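Local coordinates for uncharacterized protein (Borrelia turicatae, PDB 5VJ4), which is of unknown function but is probably a surface lipoprotein, differentially regulated in the tick-mammal cycle of relapsing fever spirochetes, and may bind lipid, at residues E100-P105 with A109-F114; G164-I169 with R222-I227; D190-G195 with V278-D283. All blocks are in the same frame, centred on the assembly; numbering follows the deposited sequence.

Contact 1 of 3, residues E100-P105 with A109-F114; sequences ETVIDP and ALLDDF. With SO4 (sulfate ion), chain C.
Val102 and Leu111 meet end to end, methyl against methyl, CG2 of the valine lying 4.0 Å from CD1 of the leucine. One chi1 value explains how Val102 serves two partners: at -171° it sets CG1 anti to the backbone N and turns CG2 to the helix, while CG1 lies 3.6 Å from O2 of a bound sulfate. The other link is a backbone bond. Ala109 N donates to Pro105 O at 2.9 Å, the i to i+4 bond of a helix in its first turn, with an N-H...O angle of 146°. Proline suits the first turn, where its missing N-H costs no helix bond, and Ala109 brings only a methyl group beside the same carbonyl. Asp104 stands just ahead at the N-cap. The amides leading into the helix also hold the sulfate, which probably comes from the crystallisation liquor: Ile103 N and Asp104 N both donate to O2, at 3.0 and 3.1 Å, and the second bond is nearly straight (170°). Further out, Leu140 of helix 133-141 packs on Leu111, and Leu107 and Ile108 lie against Val102. Branched apolar side chains thus close the loop onto the helix it precedes, while O2 is gripped by two consecutive N-H groups ahead of that helix and Gln128 adds a third donor to the anion, which implies that the bend just before the helix offers N-H groups to an anion.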
# COMPACT_ATOMS: atom_id res chain seq x y z
N GLU A 100 14.88 -14.26 22.07
CA GLU A 100 14.35 -12.95 22.44
C GLU A 100 13.03 -13.08 23.13
O GLU A 100 12.10 -13.72 22.63
CB GLU A 100 14.19 -12.03 21.24
CG GLU A 100 15.24 -10.94 21.14
CD GLU A 100 14.77 -9.76 20.32
OE1 GLU A 100 13.55 -9.43 20.36
OE2 GLU A 100 15.62 -9.15 19.63
N THR A 101 12.94 -12.43 24.29
CA THR A 101 11.85 -12.62 25.24
C THR A 101 11.71 -11.37 26.10
O THR A 101 12.53 -10.45 25.99
CB THR A 101 12.13 -13.85 26.14
OG1 THR A 101 11.19 -13.90 27.23
CG2 THR A 101 13.56 -13.80 26.65
N VAL A 102 10.70 -11.36 26.96
CA VAL A 102 10.46 -10.23 27.85
C VAL A 102 11.66 -9.94 28.75
O VAL A 102 12.27 -10.88 29.29
CB VAL A 102 9.22 -10.49 28.72
CG1 VAL A 102 8.86 -9.25 29.49
CG2 VAL A 102 8.05 -10.87 27.86
N ILE A 103 12.02 -8.67 28.90
CA ILE A 103 13.04 -8.28 29.87
C ILE A 103 12.43 -7.65 31.09
O ILE A 103 12.83 -7.97 32.20
CB ILE A 103 14.08 -7.31 29.30
CG1 ILE A 103 14.97 -8.01 28.25
CG2 ILE A 103 14.97 -6.75 30.40
CD1 ILE A 103 15.42 -9.38 28.63
N ASP A 104 11.49 -6.74 30.87
CA ASP A 104 10.84 -6.02 31.97
C ASP A 104 10.33 -6.93 33.07
O ASP A 104 9.44 -7.74 32.84
CB ASP A 104 9.70 -5.16 31.47
CG ASP A 104 9.02 -4.40 32.59
OD1 ASP A 104 9.70 -4.04 33.57
OD2 ASP A 104 7.80 -4.17 32.49
N PRO A 105 10.91 -6.77 34.26
CA PRO A 105 10.70 -7.62 35.42
C PRO A 105 9.29 -7.61 35.97
O PRO A 105 8.83 -8.68 36.34
CB PRO A 105 11.71 -7.10 36.43
CG PRO A 105 12.74 -6.40 35.61
CD PRO A 105 11.97 -5.78 34.49
N ALA A 109 6.90 -10.89 36.17
CA ALA A 109 6.29 -11.34 37.39
C ALA A 109 4.84 -11.71 37.13
O ALA A 109 4.40 -12.80 37.52
CB ALA A 109 6.39 -10.29 38.45
N LEU A 110 4.14 -10.84 36.41
CA LEU A 110 2.75 -11.12 36.03
C LEU A 110 2.62 -12.41 35.19
O LEU A 110 1.74 -13.23 35.45
CB LEU A 110 2.16 -9.92 35.31
CG LEU A 110 0.77 -10.06 34.71
CD1 LEU A 110 -0.25 -10.28 35.82
CD2 LEU A 110 0.44 -8.83 33.87
N LEU A 111 3.50 -12.60 34.22
CA LEU A 111 3.44 -13.82 33.42
C LEU A 111 3.67 -15.06 34.26
O LEU A 111 3.02 -16.08 34.01
CB LEU A 111 4.39 -13.78 32.21
CG LEU A 111 4.25 -12.65 31.16
CD1 LEU A 111 5.40 -12.69 30.17
CD2 LEU A 111 2.91 -12.70 30.43
N ASP A 112 4.55 -14.97 35.25
CA ASP A 112 4.81 -16.06 36.20
C ASP A 112 3.57 -16.33 37.05
O ASP A 112 3.15 -17.48 37.19
CB ASP A 112 6.01 -15.74 37.09
CG ASP A 112 7.34 -16.11 36.44
OD1 ASP A 112 7.35 -16.64 35.31
OD2 ASP A 112 8.39 -15.87 37.09
N ASP A 113 2.95 -15.27 37.54
CA ASP A 113 1.66 -15.36 38.22
C ASP A 113 0.59 -16.06 37.38
O ASP A 113 -0.37 -16.57 37.92
CB ASP A 113 1.19 -13.95 38.57
CG ASP A 113 0.07 -13.91 39.58
OD1 ASP A 113 -0.21 -14.97 40.19
OD2 ASP A 113 -0.51 -12.81 39.77
N PHE A 114 0.75 -16.07 36.05
CA PHE A 114 -0.24 -16.65 35.12
C PHE A 114 0.07 -18.08 34.68
O PHE A 114 -0.80 -18.79 34.17
CB PHE A 114 -0.37 -15.77 33.87
CG PHE A 114 -1.26 -14.57 34.05
CD1 PHE A 114 -1.79 -14.22 35.30
CD2 PHE A 114 -1.52 -13.74 32.97
CE1 PHE A 114 -2.60 -13.09 35.44
CE2 PHE A 114 -2.32 -12.60 33.11
CZ PHE A 114 -2.87 -12.29 34.35
S SO4 C . 11.10 -5.29 27.30
O1 SO4 C . 10.35 -4.87 26.10
O2 SO4 C . 10.36 -6.37 27.98
O3 SO4 C . 12.37 -5.87 26.86
O4 SO4 C . 11.30 -4.12 28.20

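Contact 2 of 3, residues G164-I169 with R222-I227; sequences GEALKI and RKFKEI
Ile169, Phe224 and Ala166 carry this contact, which has no hydrogen bond across it. Ile169 lays its two branches on the backbone of the facing turn: CG2 is 4.1 Å from Phe224 C, and CG1 is 4.1 Å from Lys225 CA. Its torsion (chi1 -82°) places CG2 anti to the backbone N and CG1 anti to the carbonyl carbon, beside the backbone N, so that CG2 rests at the Phe224-Lys225 peptide and CG1 by the next CA. Ala166, one turn earlier on the same helix face, offers just a methyl group, and its CB meets Phe224 CD2 at 4.3 Å. This small residue lets the chains come close, with 5.9 Å between Ala166 CA and Arg222 CA. The phenylalanine reaches past this point: its CB touches Ile169 CG2, and its side chain also touches Leu182 and Tyr189 of helix 176-201, and Ile170. Lys225 contributes the root of its side chain, while its amine turns off from the other helix, as befits a charged residue at an exposed margin. This is the side-chain packing of an all-helical fold; here the short helix 224-229 sets Phe224 against both helix 145-171 and helix 176-201, which follow each other in the chain.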
# COMPACT_ATOMS: atom_id res chain seq x y z
N GLY A 164 9.04 -21.23 12.65
CA GLY A 164 10.33 -21.91 12.85
C GLY A 164 10.63 -22.95 11.78
O GLY A 164 11.76 -23.00 11.25
N GLU A 165 9.63 -23.79 11.49
CA GLU A 165 9.72 -24.72 10.36
C GLU A 165 10.08 -23.96 9.10
O GLU A 165 11.08 -24.27 8.42
CB GLU A 165 8.39 -25.45 10.14
CG GLU A 165 7.77 -26.08 11.37
CD GLU A 165 8.70 -27.05 12.10
OE1 GLU A 165 8.32 -27.41 13.24
OE2 GLU A 165 9.77 -27.46 11.57
N ALA A 166 9.29 -22.93 8.81
CA ALA A 166 9.51 -22.11 7.64
C ALA A 166 10.94 -21.58 7.62
O ALA A 166 11.59 -21.52 6.57
CB ALA A 166 8.50 -20.99 7.62
N LEU A 167 11.46 -21.21 8.79
CA LEU A 167 12.83 -20.73 8.82
C LEU A 167 13.83 -21.81 8.41
O LEU A 167 14.75 -21.52 7.64
CB LEU A 167 13.17 -20.14 10.18
CG LEU A 167 14.62 -19.65 10.25
CD1 LEU A 167 14.93 -18.59 9.18
CD2 LEU A 167 15.00 -19.17 11.64
N LYS A 168 13.63 -23.05 8.89
CA LYS A 168 14.49 -24.17 8.49
C LYS A 168 14.52 -24.33 6.97
O LYS A 168 15.59 -24.52 6.38
CB LYS A 168 14.07 -25.48 9.14
CG LYS A 168 14.55 -25.70 10.55
CD LYS A 168 14.56 -27.19 10.87
CE LYS A 168 14.71 -27.46 12.36
NZ LYS A 168 13.39 -27.36 13.04
N ILE A 169 13.36 -24.22 6.33
CA ILE A 169 13.32 -24.25 4.87
C ILE A 169 14.14 -23.08 4.25
O ILE A 169 14.87 -23.26 3.28
CB ILE A 169 11.86 -24.35 4.36
CG1 ILE A 169 11.35 -25.81 4.39
CG2 ILE A 169 11.73 -23.77 2.96
CD1 ILE A 169 10.94 -26.35 5.75
N ARG A 222 3.87 -21.87 6.27
CA ARG A 222 3.99 -23.25 5.80
C ARG A 222 4.23 -23.37 4.31
O ARG A 222 5.02 -24.22 3.87
CB ARG A 222 2.75 -24.05 6.15
CG ARG A 222 2.96 -24.99 7.31
CD ARG A 222 1.81 -25.95 7.33
NE ARG A 222 0.61 -25.36 7.92
CZ ARG A 222 0.39 -25.22 9.22
NH1 ARG A 222 1.31 -25.63 10.13
NH2 ARG A 222 -0.76 -24.69 9.61
N LYS A 223 3.61 -22.47 3.56
CA LYS A 223 3.64 -22.46 2.11
C LYS A 223 5.07 -22.39 1.54
O LYS A 223 5.31 -22.79 0.40
CB LYS A 223 2.75 -21.31 1.58
CG LYS A 223 2.36 -21.36 0.10
CD LYS A 223 1.49 -22.56 -0.22
CE LYS A 223 0.67 -22.38 -1.49
NZ LYS A 223 1.42 -21.93 -2.67
N PHE A 224 6.03 -21.95 2.34
CA PHE A 224 7.40 -21.83 1.86
C PHE A 224 7.95 -23.16 1.37
O PHE A 224 8.54 -23.24 0.29
CB PHE A 224 8.31 -21.24 2.93
CG PHE A 224 8.07 -19.78 3.18
CD1 PHE A 224 6.87 -19.17 2.81
CD2 PHE A 224 9.04 -19.03 3.81
CE1 PHE A 224 6.65 -17.82 3.05
CE2 PHE A 224 8.82 -17.68 4.07
CZ PHE A 224 7.62 -17.09 3.69
N LYS A 225 7.73 -24.18 2.20
CA LYS A 225 8.07 -25.57 1.95
C LYS A 225 7.73 -25.95 0.49
O LYS A 225 8.56 -26.53 -0.21
CB LYS A 225 7.31 -26.44 2.96
CG LYS A 225 7.69 -27.91 3.10
CD LYS A 225 6.67 -28.69 3.95
CE LYS A 225 5.22 -28.26 3.66
NZ LYS A 225 4.19 -28.90 4.53
N GLU A 226 6.54 -25.55 0.04
CA GLU A 226 6.14 -25.80 -1.34
C GLU A 226 6.79 -24.82 -2.29
O GLU A 226 7.19 -25.19 -3.38
CB GLU A 226 4.62 -25.72 -1.48
CG GLU A 226 3.91 -26.81 -0.70
CD GLU A 226 3.98 -28.18 -1.37
OE1 GLU A 226 4.63 -29.10 -0.82
OE2 GLU A 226 3.37 -28.34 -2.46
N ILE A 227 6.91 -23.58 -1.87
CA ILE A 227 7.39 -22.55 -2.77
C ILE A 227 8.81 -22.80 -3.25
O ILE A 227 9.14 -22.57 -4.43
CB ILE A 227 7.24 -21.17 -2.14
CG1 ILE A 227 5.76 -20.79 -2.12
CG2 ILE A 227 7.93 -20.13 -2.97
CD1 ILE A 227 5.46 -19.50 -1.41

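Contact 3 of 3, residues D190-G195 with V278-D283; sequences DGLVKG and VVRMID
Two helical segments come nearest at Leu192 and Arg280, whose CA atoms are 7.4 Å apart. Each lies inside a longer helix, 176-201 and 263-301; no hydrogen bond crosses between the segments and the contact is made by side chains alone. Leu192 does the work on its side, with its CB directed at the other helix and its two methyl groups shared between neighbouring residues. CD1 meets Val279 CG2 at 3.6 Å, and CD2 rests on the aliphatic part of Arg280, 3.8 Å from CD and 3.9 Å from CB. The leucine fork is well suited to spanning two consecutive positions of a helix in this way, and it passes both partners at a slant. This is ordinary helix-helix packing of an all-alpha fold, close to the centre of the chain. Val279, compact and branched at CB, presents CG2 to the interface without needing a long reach. Arg280 behaves differently: chi1 of -170° sets CG anti to the backbone N, and the chain then runs extended to NE, its methylenes passing Leu192 while the guanidinium group is carried beyond. Phe339 of the second subunit packs on this arginine, and a sulfate, probably from the crystallisation liquor, lies near its NH2 as a long, weak ion pair. Around the apolar patch, Tyr217 and Tyr276 also touch Leu192. One turn on from Val279, the buried carboxylate of Asp283 is paired through OD1 with Arg220, the residue that the Val279 side chain also touches.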
# COMPACT_ATOMS: atom_id res chain seq x y z
N ASP A 190 5.69 -10.80 9.59
CA ASP A 190 5.96 -10.32 10.96
C ASP A 190 5.20 -9.02 11.23
O ASP A 190 4.40 -8.94 12.18
CB ASP A 190 7.45 -10.09 11.21
CG ASP A 190 8.20 -11.39 11.55
OD1 ASP A 190 7.55 -12.39 11.91
OD2 ASP A 190 9.46 -11.39 11.45
N GLY A 191 5.40 -8.05 10.35
CA GLY A 191 4.77 -6.75 10.49
C GLY A 191 3.29 -6.89 10.65
O GLY A 191 2.70 -6.30 11.56
N LEU A 192 2.68 -7.70 9.79
CA LEU A 192 1.23 -7.81 9.77
C LEU A 192 0.75 -8.44 11.07
O LEU A 192 -0.23 -7.96 11.67
CB LEU A 192 0.76 -8.60 8.56
CG LEU A 192 0.90 -7.87 7.22
CD1 LEU A 192 0.92 -8.89 6.12
CD2 LEU A 192 -0.21 -6.89 6.98
N VAL A 193 1.47 -9.45 11.53
CA VAL A 193 1.16 -10.08 12.80
C VAL A 193 1.28 -9.07 13.93
O VAL A 193 0.32 -8.90 14.70
CB VAL A 193 1.99 -11.33 13.05
CG1 VAL A 193 1.63 -11.97 14.40
CG2 VAL A 193 1.76 -12.32 11.92
N LYS A 194 2.42 -8.38 13.99
CA LYS A 194 2.60 -7.36 15.04
C LYS A 194 1.47 -6.33 14.99
O LYS A 194 1.00 -5.89 16.04
CB LYS A 194 3.98 -6.72 15.01
CG LYS A 194 5.09 -7.71 15.39
CD LYS A 194 6.35 -7.49 14.56
CE LYS A 194 7.64 -7.70 15.35
NZ LYS A 194 7.92 -9.09 15.80
N GLY A 195 0.98 -6.00 13.80
CA GLY A 195 -0.21 -5.14 13.65
C GLY A 195 -1.44 -5.68 14.37
O GLY A 195 -2.16 -4.95 15.07
N VAL A 278 -2.38 -7.63 -0.26
CA VAL A 278 -3.39 -8.57 -0.63
C VAL A 278 -3.80 -9.36 0.60
O VAL A 278 -4.98 -9.49 0.87
CB VAL A 278 -2.96 -9.51 -1.75
CG1 VAL A 278 -3.94 -10.67 -1.87
CG2 VAL A 278 -2.94 -8.76 -3.06
N VAL A 279 -2.84 -9.89 1.34
CA VAL A 279 -3.22 -10.73 2.48
C VAL A 279 -3.95 -9.94 3.56
O VAL A 279 -4.88 -10.43 4.16
CB VAL A 279 -2.06 -11.54 3.09
CG1 VAL A 279 -1.49 -12.46 2.03
CG2 VAL A 279 -0.98 -10.67 3.66
N ARG A 280 -3.56 -8.69 3.77
CA ARG A 280 -4.27 -7.92 4.75
C ARG A 280 -5.74 -7.68 4.37
O ARG A 280 -6.62 -7.77 5.20
CB ARG A 280 -3.56 -6.64 5.02
CG ARG A 280 -4.14 -5.95 6.21
CD ARG A 280 -3.29 -4.78 6.61
NE ARG A 280 -3.87 -4.19 7.82
CZ ARG A 280 -4.75 -3.19 7.81
NH1 ARG A 280 -5.21 -2.73 8.96
NH2 ARG A 280 -5.16 -2.65 6.66
N MSE A 281 -6.00 -7.42 3.10
CA MSE A 281 -7.38 -7.25 2.66
C MSE A 281 -8.13 -8.52 2.87
O MSE A 281 -9.32 -8.48 3.09
CB MSE A 281 -7.37 -6.91 1.20
CG MSE A 281 -8.79 -6.90 0.67
SE MSE A 281 -8.75 -6.97 -1.31
CE MSE A 281 -8.48 -8.86 -1.73
N ILE A 282 -7.45 -9.65 2.83
CA ILE A 282 -8.09 -10.96 3.02
C ILE A 282 -8.53 -11.17 4.47
O ILE A 282 -9.67 -11.60 4.72
CB ILE A 282 -7.18 -12.13 2.57
CG1 ILE A 282 -6.87 -12.03 1.07
CG2 ILE A 282 -7.81 -13.49 2.87
CD1 ILE A 282 -6.09 -13.20 0.52
N ASP A 283 -7.61 -10.89 5.42
CA ASP A 283 -7.92 -10.96 6.84
C ASP A 283 -9.11 -10.05 7.13
O ASP A 283 -10.10 -10.48 7.75
CB ASP A 283 -6.72 -10.53 7.71
CG ASP A 283 -5.45 -11.36 7.47
OD1 ASP A 283 -5.53 -12.54 7.02
OD2 ASP A 283 -4.36 -10.79 7.78

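From the N terminus, contact 1 comes first and is local: it closes a turn of three intervening residues, folding the loop before helix 105-114 back on that helix, and is finished before the others open. Contacts 2 and 3 are long-range and cross. Segment 164-169 opens contact 2, segment 190-195 opens contact 3 on the next helix, then 222-227 closes the loop of contact 2, and 278-283 that of contact 3. Consecutive helices 145-171 and 176-201 are thereby tied to different later elements, the short helix 224-229 and the long helix 263-301. No two contacts touch; the centres of contacts 2 and 3 are about 18 Å apart, and contact 1 lies farther out.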